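PDB 3GFF: IroE-like serine hydrolase, which probably hydrolyses ester bonds as a serine esterase with an alpha/beta-hydrolase fold. Local coordinates for residues Asn85-Tyr90 and Pro106-Thr111; Arg116-Ile121 and Thr157-Phe162; His144-Leu149 and Leu172-Pro177. All coordinates share one frame; numbering follows the deposited sequence.

Contact 1 of 3, residues Asn85-Tyr90 and Pro106-Thr111; sequences NRMRDY and PQYQHT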
loop_
_atom_site.group_PDB
_atom_site.type_symbol
_atom_site.label_atom_id
_atom_site.label_comp_id
_atom_site.label_asym_id
_atom_site.label_seq_id
_atom_site.Cartn_x
_atom_site.Cartn_y
_atom_site.Cartn_z
ATOM N N ASN A 85 9.663 10.240 23.802
ATOM C CA ASN A 85 10.943 9.528 23.950
ATOM C C ASN A 85 10.796 8.043 23.493
ATOM O O ASN A 85 10.438 7.128 24.255
ATOM C CB ASN A 85 11.454 9.660 25.384
ATOM C CG ASN A 85 12.905 9.226 25.551
ATOM O OD1 ASN A 85 13.466 8.486 24.729
ATOM N ND2 ASN A 85 13.499 9.646 26.657
ATOM N N ARG A 86 11.064 7.836 22.219
ATOM C CA ARG A 86 10.957 6.532 21.574
ATOM C C ARG A 86 11.890 5.452 22.150
ATOM O O ARG A 86 11.485 4.312 22.330
ATOM C CB ARG A 86 11.245 6.725 20.092
ATOM C CG ARG A 86 11.175 5.464 19.241
ATOM C CD ARG A 86 11.079 5.825 17.768
ATOM N NE ARG A 86 10.519 4.700 17.038
ATOM C CZ ARG A 86 11.238 3.793 16.380
ATOM N NH1 ARG A 86 12.573 3.901 16.317
ATOM N NH2 ARG A 86 10.616 2.782 15.764
HETATM N N MSE A 87 13.139 5.792 22.431
HETATM C CA MSE A 87 14.031 4.784 22.987
HETATM C C MSE A 87 13.586 4.392 24.392
HETATM O O MSE A 87 13.847 3.302 24.834
HETATM C CB MSE A 87 15.493 5.229 22.972
HETATM C CG MSE A 87 16.162 5.176 21.574
HETATM SE SE MSE A 87 16.139 3.375 20.764
HETATM C CE MSE A 87 17.200 2.586 22.144
ATOM N N ARG A 88 12.898 5.277 25.077
ATOM C CA ARG A 88 12.469 5.004 26.432
ATOM C C ARG A 88 11.261 4.105 26.408
ATOM O O ARG A 88 11.249 3.106 27.101
ATOM C CB ARG A 88 12.134 6.299 27.162
ATOM C CG ARG A 88 11.776 6.174 28.644
ATOM C CD ARG A 88 11.079 7.449 29.100
ATOM N NE ARG A 88 9.813 7.626 28.390
ATOM C CZ ARG A 88 9.050 8.713 28.443
ATOM N NH1 ARG A 88 9.404 9.769 29.176
ATOM N NH2 ARG A 88 7.917 8.755 27.749
ATOM N N ASP A 89 10.280 4.436 25.561
ATOM C CA ASP A 89 8.991 3.760 25.544
ATOM C C ASP A 89 8.908 2.495 24.729
ATOM O O ASP A 89 8.034 1.697 24.971
ATOM C CB ASP A 89 7.932 4.707 25.000
ATOM C CG ASP A 89 7.745 5.948 25.860
ATOM O OD1 ASP A 89 8.014 5.890 27.083
ATOM O OD2 ASP A 89 7.318 6.988 25.306
ATOM N N TYR A 90 9.794 2.316 23.761
ATOM C CA TYR A 90 9.707 1.174 22.863
ATOM C C TYR A 90 10.656 0.047 23.206
ATOM O O TYR A 90 10.647 -0.968 22.516
ATOM C CB TYR A 90 9.878 1.638 21.398
ATOM C CG TYR A 90 8.656 2.294 20.786
ATOM C CD1 TYR A 90 7.666 2.862 21.576
ATOM C CD2 TYR A 90 8.539 2.431 19.413
ATOM C CE1 TYR A 90 6.577 3.467 21.033
ATOM C CE2 TYR A 90 7.419 3.071 18.841
ATOM C CZ TYR A 90 6.458 3.598 19.662
ATOM O OH TYR A 90 5.344 4.268 19.148
ATOM N N PRO A 106 23.469 8.577 23.107
ATOM C CA PRO A 106 23.097 8.930 24.475
ATOM C C PRO A 106 21.645 8.650 24.919
ATOM O O PRO A 106 21.384 8.599 26.119
ATOM C CB PRO A 106 23.419 10.435 24.554
ATOM C CG PRO A 106 24.503 10.624 23.516
ATOM C CD PRO A 106 24.062 9.721 22.390
ATOM N N GLN A 107 20.713 8.461 23.993
ATOM C CA GLN A 107 19.347 8.170 24.379
ATOM C C GLN A 107 19.107 6.688 24.808
ATOM O O GLN A 107 17.994 6.296 25.230
ATOM C CB GLN A 107 18.383 8.729 23.332
ATOM C CG GLN A 107 18.293 10.327 23.438
ATOM C CD GLN A 107 19.608 11.092 23.110
ATOM O OE1 GLN A 107 20.221 11.687 23.994
ATOM N NE2 GLN A 107 20.032 11.074 21.834
ATOM N N TYR A 108 20.177 5.891 24.763
ATOM C CA TYR A 108 20.154 4.523 25.299
ATOM C C TYR A 108 19.989 4.496 26.817
ATOM O O TYR A 108 19.485 3.495 27.376
ATOM C CB TYR A 108 21.403 3.748 24.890
ATOM C CG TYR A 108 21.224 3.022 23.585
ATOM C CD1 TYR A 108 20.930 3.705 22.422
ATOM C CD2 TYR A 108 21.344 1.650 23.525
ATOM C CE1 TYR A 108 20.742 3.033 21.221
ATOM C CE2 TYR A 108 21.186 0.967 22.338
ATOM C CZ TYR A 108 20.881 1.661 21.183
ATOM O OH TYR A 108 20.693 0.949 20.025
ATOM N N GLN A 109 20.389 5.592 27.469
ATOM C CA GLN A 109 20.287 5.741 28.921
ATOM C C GLN A 109 18.854 5.647 29.387
ATOM O O GLN A 109 18.625 5.346 30.531
ATOM C CB GLN A 109 20.867 7.090 29.398
ATOM C CG GLN A 109 20.027 8.312 28.992
ATOM C CD GLN A 109 20.796 9.633 29.078
ATOM O OE1 GLN A 109 21.154 10.100 30.174
ATOM N NE2 GLN A 109 21.010 10.272 27.905
ATOM N N HIS A 110 17.896 5.937 28.514
ATOM C CA HIS A 110 16.478 5.892 28.919
ATOM C C HIS A 110 15.798 4.589 28.623
ATOM O O HIS A 110 14.621 4.445 28.931
ATOM C CB HIS A 110 15.692 7.021 28.233
ATOM C CG HIS A 110 16.282 8.369 28.452
ATOM N ND1 HIS A 110 17.011 9.027 27.487
ATOM C CD2 HIS A 110 16.269 9.176 29.533
ATOM C CE1 HIS A 110 17.398 10.195 27.954
ATOM N NE2 HIS A 110 16.981 10.302 29.204
ATOM N N THR A 111 16.514 3.658 28.007
ATOM C CA THR A 111 15.899 2.384 27.640
ATOM C C THR A 111 15.295 1.615 28.819
ATOM O O THR A 111 15.716 1.775 29.985
ATOM C CB THR A 111 16.865 1.487 26.856
ATOM O OG1 THR A 111 18.093 1.367 27.581
ATOM C CG2 THR A 111 17.172 2.085 25.465
#
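Asn85 and His110 set their flat groups steeply against each other. The amide and imidazole planes are 76° apart, and ND2 of Asn85 lies over one face of the ring, displaced toward its rim, 3.5 Å from CG of His110. Gln109 CG covers the opposite face, so the imidazole is held between an amide and a methylene. Asn85 is also the N-cap of helix 86-89: its OD1 accepts from Arg88 N, which lies above the carbonyl plane, and this bond would help to limit rotation of the amide.

On the other flank, Met87, a selenomethionine, keeps CG anti to the carbonyl carbon (chi1 -75°) and bends again at chi2 and chi3. This fold in the chain brings CE over the face of Tyr108, 3.9 Å from the ring centroid and 17° off its normal. SE is 5.3 Å from the Tyr108 centroid and approaches obliquely, which completes a Met-aromatic contact. Met87 and Thr111 run side by side in the same direction, and their methyls CE and CG2 are tightly packed at 3.4 Å.

Between these flanks the backbones approach closely enough for C-H...O contacts, with Arg88 CA 3.3 Å from His110 O and Thr111 CA 3.6 Å from Met87 O. The guanidinium of Arg88 turns off to Asp89, gripping OD1 with NE and NH2, and NH2 has a second carboxylate in Glu24.

The charge of Arg88 is therefore directed to Asp89 and Glu24, away from segment 106-111. Dispersion, CH-pi and weak C-H...O contacts join the two segments, without a conventional hydrogen bond.

Contact 2 of 3, residues Arg116-Ile121 and Thr157-Phe162; sequences RFLDFI and TDRPLF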
loop_
_atom_site.group_PDB
_atom_site.type_symbol
_atom_site.label_atom_id
_atom_site.label_comp_id
_atom_site.label_asym_id
_atom_site.label_seq_id
_atom_site.Cartn_x
_atom_site.Cartn_y
_atom_site.Cartn_z
ATOM N N ARG A 116 5.932 0.610 31.138
ATOM C CA ARG A 116 5.188 1.799 31.506
ATOM C C ARG A 116 4.423 2.423 30.356
ATOM O O ARG A 116 3.341 2.942 30.577
ATOM C CB ARG A 116 6.118 2.801 32.196
ATOM C CG ARG A 116 6.568 2.239 33.568
ATOM C CD ARG A 116 8.019 2.530 33.961
ATOM N NE ARG A 116 8.418 3.719 34.737
ATOM C CZ ARG A 116 7.674 4.746 35.169
ATOM N NH1 ARG A 116 6.362 4.886 34.927
ATOM N NH2 ARG A 116 8.300 5.688 35.870
ATOM N N PHE A 117 4.992 2.411 29.161
ATOM C CA PHE A 117 4.297 2.895 27.981
ATOM C C PHE A 117 3.063 2.004 27.680
ATOM O O PHE A 117 1.988 2.524 27.304
ATOM C CB PHE A 117 5.273 3.022 26.807
ATOM C CG PHE A 117 4.625 3.288 25.480
ATOM C CD1 PHE A 117 4.164 4.540 25.156
ATOM C CD2 PHE A 117 4.510 2.276 24.533
ATOM C CE1 PHE A 117 3.598 4.783 23.909
ATOM C CE2 PHE A 117 3.931 2.509 23.304
ATOM C CZ PHE A 117 3.467 3.750 22.994
ATOM N N LEU A 118 3.202 0.678 27.831
ATOM C CA LEU A 118 2.056 -0.217 27.687
ATOM C C LEU A 118 1.020 0.095 28.785
ATOM O O LEU A 118 -0.194 0.073 28.546
ATOM C CB LEU A 118 2.479 -1.693 27.735
ATOM C CG LEU A 118 3.073 -2.213 26.421
ATOM C CD1 LEU A 118 3.927 -3.484 26.643
ATOM C CD2 LEU A 118 1.912 -2.410 25.380
ATOM N N ASP A 119 1.493 0.373 29.996
ATOM C CA ASP A 119 0.584 0.748 31.090
ATOM C C ASP A 119 -0.164 2.018 30.717
ATOM O O ASP A 119 -1.369 2.159 30.989
ATOM C CB ASP A 119 1.347 0.963 32.378
ATOM C CG ASP A 119 1.867 -0.333 32.979
ATOM O OD1 ASP A 119 1.421 -1.440 32.613
ATOM O OD2 ASP A 119 2.746 -0.233 33.814
ATOM N N PHE A 120 0.547 2.961 30.107
ATOM C CA PHE A 120 -0.068 4.197 29.579
ATOM C C PHE A 120 -1.234 3.898 28.625
ATOM O O PHE A 120 -2.284 4.526 28.693
ATOM C CB PHE A 120 0.976 5.103 28.910
ATOM C CG PHE A 120 0.407 5.956 27.763
ATOM C CD1 PHE A 120 -0.447 7.027 28.013
ATOM C CD2 PHE A 120 0.750 5.676 26.426
ATOM C CE1 PHE A 120 -0.969 7.812 26.957
ATOM C CE2 PHE A 120 0.196 6.442 25.348
ATOM C CZ PHE A 120 -0.663 7.504 25.638
ATOM N N ILE A 121 -1.041 2.927 27.748
ATOM C CA ILE A 121 -2.071 2.534 26.793
ATOM C C ILE A 121 -3.273 1.922 27.526
ATOM O O ILE A 121 -4.405 2.339 27.315
ATOM C CB ILE A 121 -1.521 1.571 25.706
ATOM C CG1 ILE A 121 -0.492 2.293 24.825
ATOM C CG2 ILE A 121 -2.693 0.953 24.849
ATOM C CD1 ILE A 121 0.245 1.386 23.852
ATOM N N THR A 157 4.132 -10.190 28.255
ATOM C CA THR A 157 3.597 -9.899 29.591
ATOM C C THR A 157 2.060 -10.030 29.736
ATOM O O THR A 157 1.454 -9.471 30.651
ATOM C CB THR A 157 4.075 -8.504 30.022
ATOM O OG1 THR A 157 3.582 -7.520 29.104
ATOM C CG2 THR A 157 5.587 -8.468 30.000
ATOM N N ASP A 158 1.452 -10.770 28.813
ATOM C CA ASP A 158 0.030 -11.117 28.816
ATOM C C ASP A 158 -0.947 -9.948 28.957
ATOM O O ASP A 158 -1.978 -10.092 29.581
ATOM C CB ASP A 158 -0.195 -12.184 29.882
ATOM C CG ASP A 158 0.739 -13.378 29.686
ATOM O OD1 ASP A 158 1.429 -13.386 28.658
ATOM O OD2 ASP A 158 0.787 -14.285 30.533
ATOM N N ARG A 159 -0.645 -8.818 28.316
ATOM C CA ARG A 159 -1.507 -7.639 28.449
ATOM C C ARG A 159 -2.868 -8.012 27.898
ATOM O O ARG A 159 -2.953 -8.474 26.761
ATOM C CB ARG A 159 -0.955 -6.411 27.701
ATOM C CG ARG A 159 0.444 -6.012 28.115
ATOM C CD ARG A 159 0.600 -5.996 29.643
ATOM N NE ARG A 159 1.803 -5.279 30.049
ATOM C CZ ARG A 159 1.848 -3.982 30.388
ATOM N NH1 ARG A 159 0.765 -3.222 30.370
ATOM N NH2 ARG A 159 2.998 -3.442 30.772
ATOM N N PRO A 160 -3.926 -7.849 28.717
ATOM C CA PRO A 160 -5.288 -8.253 28.327
ATOM C C PRO A 160 -6.033 -7.426 27.271
ATOM O O PRO A 160 -6.965 -7.937 26.671
ATOM C CB PRO A 160 -6.031 -8.290 29.680
ATOM C CG PRO A 160 -5.310 -7.350 30.538
ATOM C CD PRO A 160 -3.874 -7.367 30.116
ATOM N N LEU A 161 -5.611 -6.184 27.041
ATOM C CA LEU A 161 -6.244 -5.277 26.100
ATOM C C LEU A 161 -6.248 -5.766 24.636
ATOM O O LEU A 161 -7.263 -5.617 23.928
ATOM C CB LEU A 161 -5.509 -3.926 26.113
ATOM C CG LEU A 161 -5.988 -2.827 25.156
ATOM C CD1 LEU A 161 -7.446 -2.409 25.500
ATOM C CD2 LEU A 161 -5.079 -1.586 25.144
ATOM N N PHE A 162 -5.106 -6.303 24.189
ATOM C CA PHE A 162 -4.926 -6.650 22.782
ATOM C C PHE A 162 -5.117 -8.146 22.503
ATOM O O PHE A 162 -4.623 -8.957 23.248
ATOM C CB PHE A 162 -3.509 -6.279 22.286
ATOM C CG PHE A 162 -3.142 -4.836 22.432
ATOM C CD1 PHE A 162 -3.688 -3.881 21.607
ATOM C CD2 PHE A 162 -2.197 -4.432 23.369
ATOM C CE1 PHE A 162 -3.321 -2.525 21.722
ATOM C CE2 PHE A 162 -1.829 -3.074 23.490
ATOM C CZ PHE A 162 -2.399 -2.136 22.663
#
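Arg159 reaches Asp119 by a bend: CG lies anti to its own carbonyl carbon (chi1 -56°), chi2 turns the chain again, and beyond it the chain straightens at chi3, which brings the guanidinium to helix 114-132. Asp119, with CG likewise anti to the carbonyl carbon (chi1 -71°), swings its carboxylate back toward the loop. OD1 of Asp119 takes two weak bonds, from Arg159 NH1 at 2.9 Å and NH2 at 3.1 Å. The carboxylate and guanidinium planes are 36° apart, so the salt bridge is not coplanar.

CB of Leu118 lies over one guanidinium face, 3.5 Å from Arg159 NH1, while NE donates to Thr157 OG1 3.0 Å away, nearly in the guanidinium plane. Glu122 and the carbonyl of Gly115 are further partners of the same group. Shortening Arg159 to alanine would remove the guanidinium, which is likely to leave Asp119 without its cationic mate and Leu118 CB without its cover.

Beside the charged group, Ile121 CG2 presses on Leu161 CD2 at 3.5 Å and meets CZ of Phe162. The loop that leaves helix 146-156 through a Schellman motif is thus clamped to helix 114-132 by an ionic layer beside an apolar one, with the guanidinium's position fixed by several acceptors at once.

Contact 3 of 3, residues His144-Leu149 and Leu172-Pro177; sequences HSFGGL and LWFDSP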
loop_
_atom_site.group_PDB
_atom_site.type_symbol
_atom_site.label_atom_id
_atom_site.label_comp_id
_atom_site.label_asym_id
_atom_site.label_seq_id
_atom_site.Cartn_x
_atom_site.Cartn_y
_atom_site.Cartn_z
ATOM N N HIS A 144 6.256 -1.530 14.310
ATOM C CA HIS A 144 7.290 -1.690 13.308
ATOM C C HIS A 144 8.624 -1.281 13.920
ATOM O O HIS A 144 8.684 -0.287 14.684
ATOM C CB HIS A 144 6.971 -0.784 12.122
ATOM C CG HIS A 144 8.081 -0.653 11.135
ATOM N ND1 HIS A 144 8.867 0.469 11.065
ATOM C CD2 HIS A 144 8.560 -1.515 10.204
ATOM C CE1 HIS A 144 9.766 0.306 10.110
ATOM N NE2 HIS A 144 9.615 -0.895 9.583
ATOM N N SER A 145 9.680 -2.015 13.581
ATOM C CA SER A 145 11.034 -1.726 14.058
ATOM C C SER A 145 11.022 -1.816 15.562
ATOM O O SER A 145 10.548 -2.817 16.110
ATOM C CB SER A 145 11.515 -0.362 13.550
ATOM O OG SER A 145 12.918 -0.146 13.767
ATOM N N PHE A 146 11.546 -0.812 16.252
ATOM C CA PHE A 146 11.458 -0.793 17.721
ATOM C C PHE A 146 10.023 -0.930 18.236
ATOM O O PHE A 146 9.811 -1.529 19.285
ATOM C CB PHE A 146 12.080 0.461 18.288
ATOM C CG PHE A 146 13.549 0.425 18.301
ATOM C CD1 PHE A 146 14.275 0.813 17.200
ATOM C CD2 PHE A 146 14.222 -0.001 19.424
ATOM C CE1 PHE A 146 15.630 0.761 17.239
ATOM C CE2 PHE A 146 15.573 -0.052 19.442
ATOM C CZ PHE A 146 16.277 0.315 18.386
ATOM N N GLY A 147 9.040 -0.380 17.522
ATOM C CA GLY A 147 7.622 -0.556 17.900
ATOM C C GLY A 147 7.216 -2.038 17.880
ATOM O O GLY A 147 6.277 -2.457 18.568
ATOM N N GLY A 148 7.908 -2.845 17.079
ATOM C CA GLY A 148 7.694 -4.290 17.051
ATOM C C GLY A 148 7.995 -4.929 18.407
ATOM O O GLY A 148 7.406 -5.924 18.759
ATOM N N LEU A 149 8.935 -4.339 19.150
ATOM C CA LEU A 149 9.349 -4.811 20.466
ATOM C C LEU A 149 8.255 -4.561 21.477
ATOM O O LEU A 149 8.173 -5.299 22.442
ATOM C CB LEU A 149 10.633 -4.123 20.951
ATOM C CG LEU A 149 11.924 -4.479 20.239
ATOM C CD1 LEU A 149 13.024 -3.502 20.610
ATOM C CD2 LEU A 149 12.298 -5.931 20.589
ATOM N N LEU A 172 14.627 -7.189 17.170
ATOM C CA LEU A 172 14.987 -8.203 18.158
ATOM C C LEU A 172 16.466 -8.129 18.539
ATOM O O LEU A 172 16.873 -8.683 19.562
ATOM C CB LEU A 172 14.647 -9.629 17.648
ATOM C CG LEU A 172 13.157 -9.989 17.448
ATOM C CD1 LEU A 172 12.959 -11.444 16.867
ATOM C CD2 LEU A 172 12.436 -9.893 18.770
ATOM N N TRP A 173 17.282 -7.495 17.701
ATOM C CA TRP A 173 18.687 -7.288 18.029
ATOM C C TRP A 173 18.868 -6.431 19.307
ATOM O O TRP A 173 19.911 -6.513 20.005
ATOM C CB TRP A 173 19.429 -6.657 16.855
ATOM C CG TRP A 173 18.894 -5.319 16.477
ATOM C CD1 TRP A 173 17.996 -5.058 15.500
ATOM C CD2 TRP A 173 19.191 -4.056 17.105
ATOM N NE1 TRP A 173 17.734 -3.709 15.447
ATOM C CE2 TRP A 173 18.438 -3.074 16.434
ATOM C CE3 TRP A 173 20.019 -3.667 18.165
ATOM C CZ2 TRP A 173 18.485 -1.729 16.777
ATOM C CZ3 TRP A 173 20.055 -2.335 18.524
ATOM C CH2 TRP A 173 19.296 -1.375 17.820
ATOM N N PHE A 174 17.841 -5.658 19.669
ATOM C CA PHE A 174 17.988 -4.792 20.807
ATOM C C PHE A 174 18.212 -5.618 22.068
ATOM O O PHE A 174 17.449 -6.536 22.370
ATOM C CB PHE A 174 16.828 -3.826 20.977
ATOM C CG PHE A 174 16.991 -2.944 22.165
ATOM C CD1 PHE A 174 17.796 -1.844 22.106
ATOM C CD2 PHE A 174 16.427 -3.286 23.367
ATOM C CE1 PHE A 174 18.000 -1.059 23.213
ATOM C CE2 PHE A 174 16.612 -2.499 24.477
ATOM C CZ PHE A 174 17.379 -1.375 24.396
ATOM N N ASP A 175 19.293 -5.295 22.776
ATOM C CA ASP A 175 19.675 -5.959 24.014
ATOM C C ASP A 175 19.678 -7.469 23.849
ATOM O O ASP A 175 19.265 -8.195 24.761
ATOM C CB ASP A 175 18.772 -5.501 25.170
ATOM C CG ASP A 175 19.229 -6.035 26.532
ATOM O OD1 ASP A 175 20.411 -6.390 26.672
ATOM O OD2 ASP A 175 18.423 -6.086 27.481
ATOM N N SER A 176 20.144 -7.929 22.687
ATOM C CA SER A 176 20.349 -9.349 22.394
ATOM C C SER A 176 21.728 -9.792 22.907
ATOM O O SER A 176 22.720 -9.043 22.764
ATOM C CB SER A 176 20.270 -9.654 20.900
ATOM O OG SER A 176 21.153 -8.837 20.146
ATOM N N PRO A 177 21.818 -11.044 23.408
ATOM C CA PRO A 177 20.769 -12.082 23.443
ATOM C C PRO A 177 19.745 -12.035 24.588
ATOM O O PRO A 177 18.789 -12.798 24.569
ATOM C CB PRO A 177 21.599 -13.376 23.570
ATOM C CG PRO A 177 22.772 -12.979 24.368
ATOM C CD PRO A 177 23.074 -11.534 24.005
#
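Phe146, just after the probable nucleophile Ser145 in a sequence that fits the nucleophile elbow (GxSxG) of alpha/beta hydrolases, pushes its ring as a bump into the angle between Trp173 and Phe174. The elbow is tight: a beta carbon on Gly147 would be crowded by His144 O. Trp173 CG sits between its backbone N and carbonyl carbon (chi1 61°), which puts the six-membered ring by the CZ end of Phe146. CZ presses there, 3.4 Å from Trp173 CZ2, with the two planes at 86° in an oblique approach. Alongside, CD1 of Phe174 comes to the edge of the Phe146 ring, 3.9 Å from CE2.

One turn on, Leu149 makes the second bump. Its two methyls go different ways: CD1 packs on Phe174 CB at 3.8 Å, whereas CD2 lies more loosely by Leu172, 4.4 Å from its CD2. Phe174 thereby fits between Phe146 and Leu149 and crosses each at about a right angle.

Helix 215-230 backs Leu172 and Trp173. A bound imidazole, probably from the crystallisation liquor, lies about 3 Å from the Trp173 side chain and may mark a pocket there. Separately, Ser145 OG bonds to His247 NE2, consistent with a Ser-His-Asp triad. The loop includes a type II turn from Trp173 to Ser176, in which Trp173 O accepts from one face of its plane both Ser176 N, at 3.0 Å, and Ser176 OG, at 2.6 Å.

How the contacts relate
Contact 3 is the wholly buried one, apolar and aromatic beside the probable nucleophile; contacts 1 and 2 are partly buried. Contact 1 lies farthest out, its centre about 23 Å from that of the chain, and relies on weak polar and methyl contacts. Contact 2, about 13 Å out, alone has a salt bridge across its segments. Helix 146-156 links contacts 2 and 3: contact 3 uses its start, contact 2 the loop beyond its end, though the contacts do not touch. Contact 1 meets both: Thr111 CG2 lies 3.6 Å from Phe174 CZ of contact 3, and Tyr90 CE1 lies 3.6 Å from Phe117 CE2 of contact 2.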